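Local structure of laminin subunit ALPHA-1 (Mus musculus, 2JD4) at residues A[245-249]-A[317-321]. The protein is a basement membrane laminin chain whose C-terminal pair of metal-binding LG domains probably anchors laminin-111 to cell surfaces. The protein carries 4 engineered substitutions. Residues are numbered along the deposited sequence; the frame is centred on the assembly and turned at random.
Sequences VDAIG and SADTN. With MG (magnesium ion), chain D.
Asp246 and Asp319 meet at a magnesium ion on the rim of a laminin G β-sandwich, where the residue leading into strand 247-253 meets the loop running into strand 322-326. Along that loop, Ser317 comes first and reaches the metal through water: its carbonyl O accepts a hydrogen bond from a water ligand, and its OG donates to Asp319 OD1 from above the carboxylate plane. Ala318 is buried, its CB 4.2 Å from Ile248 CG2. Asp319, the centre of an inverse gamma turn closed by Thr320 N and Ala318 O, contributes twice. With CG anti to the carbonyl carbon (chi1 -59°), its OD2 binds the magnesium at 2.2 Å, while its backbone N donates to Asp246 OD2 over 2.8 Å, on the anti side of that carboxylate and 20° out of plane. Asp246 OD2 also binds the magnesium at 2.2 Å, and lies 3.2 Å from Asp319 OD2, a proximity that the shared cation probably makes tolerable. Thr320 follows, its OG1 hydrogen-bonded to Tyr216 O and Val218 N while its CG2 rests 4.1 Å from Ala247 CA. Three waters complete the observed shell; one, 2.2 Å from the magnesium, also donates to Asp246 OD1 over 2.6 Å.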
# COMPACT_ATOMS: atom_id res chain seq x y z
N VAL A 245 -22.23 -21.85 -4.78
CA VAL A 245 -21.20 -22.83 -5.10
C VAL A 245 -19.94 -22.29 -5.80
O VAL A 245 -18.81 -22.54 -5.36
CB VAL A 245 -21.80 -23.96 -5.98
CG1 VAL A 245 -20.74 -25.02 -6.27
CG2 VAL A 245 -23.00 -24.59 -5.27
N ASP A 246 -20.12 -21.56 -6.90
CA ASP A 246 -19.00 -21.00 -7.65
C ASP A 246 -18.01 -20.21 -6.78
O ASP A 246 -18.41 -19.28 -6.08
CB ASP A 246 -19.53 -20.11 -8.77
CG ASP A 246 -20.19 -20.91 -9.89
OD1 ASP A 246 -20.56 -22.08 -9.65
OD2 ASP A 246 -20.35 -20.37 -11.00
N ALA A 247 -16.73 -20.59 -6.83
CA ALA A 247 -15.70 -19.91 -6.04
C ALA A 247 -14.28 -20.38 -6.35
O ALA A 247 -14.08 -21.44 -6.95
CB ALA A 247 -15.99 -20.09 -4.56
N ILE A 248 -13.30 -19.58 -5.93
CA ILE A 248 -11.88 -19.93 -6.10
C ILE A 248 -11.15 -19.58 -4.80
O ILE A 248 -11.57 -18.69 -4.07
CB ILE A 248 -11.21 -19.16 -7.26
CG1 ILE A 248 -11.10 -17.67 -6.92
CG2 ILE A 248 -12.01 -19.35 -8.54
CD1 ILE A 248 -10.23 -16.90 -7.90
N GLY A 249 -10.07 -20.30 -4.51
CA GLY A 249 -9.32 -20.04 -3.29
C GLY A 249 -7.85 -20.40 -3.39
O GLY A 249 -7.47 -21.30 -4.14
N SER A 317 -17.07 -21.58 -16.18
CA SER A 317 -17.13 -20.24 -15.62
C SER A 317 -17.34 -20.23 -14.11
O SER A 317 -18.25 -20.86 -13.58
CB SER A 317 -18.24 -19.44 -16.29
OG SER A 317 -18.39 -18.16 -15.70
N ALA A 318 -16.46 -19.51 -13.40
CA ALA A 318 -16.59 -19.38 -11.95
C ALA A 318 -17.40 -18.10 -11.81
O ALA A 318 -16.85 -16.99 -11.78
CB ALA A 318 -15.22 -19.22 -11.31
N ASP A 319 -18.71 -18.26 -11.72
CA ASP A 319 -19.59 -17.12 -11.63
C ASP A 319 -19.67 -16.48 -10.27
O ASP A 319 -20.66 -16.62 -9.55
CB ASP A 319 -20.98 -17.52 -12.13
CG ASP A 319 -20.95 -18.01 -13.56
OD1 ASP A 319 -20.59 -17.21 -14.45
OD2 ASP A 319 -21.26 -19.19 -13.79
N THR A 320 -18.60 -15.78 -9.91
CA THR A 320 -18.55 -15.07 -8.64
C THR A 320 -18.99 -13.65 -8.95
O THR A 320 -19.02 -13.23 -10.11
CB THR A 320 -17.11 -15.01 -8.08
OG1 THR A 320 -16.30 -14.15 -8.89
CG2 THR A 320 -16.49 -16.40 -8.05
N ASN A 321 -19.33 -12.91 -7.91
CA ASN A 321 -19.76 -11.52 -8.04
C ASN A 321 -19.67 -11.05 -6.61
O ASN A 321 -20.64 -10.52 -6.05
CB ASN A 321 -21.20 -11.44 -8.55
CG ASN A 321 -21.52 -10.09 -9.16
OD1 ASN A 321 -22.65 -9.85 -9.61
ND2 ASN A 321 -20.54 -9.20 -9.19
MG MG D . -21.77 -20.97 -12.60
O HOH W 1 -22.16 -22.86 -11.48
O HOH W 2 -20.52 -22.10 -13.98
O HOH W 3 -23.08 -19.87 -11.58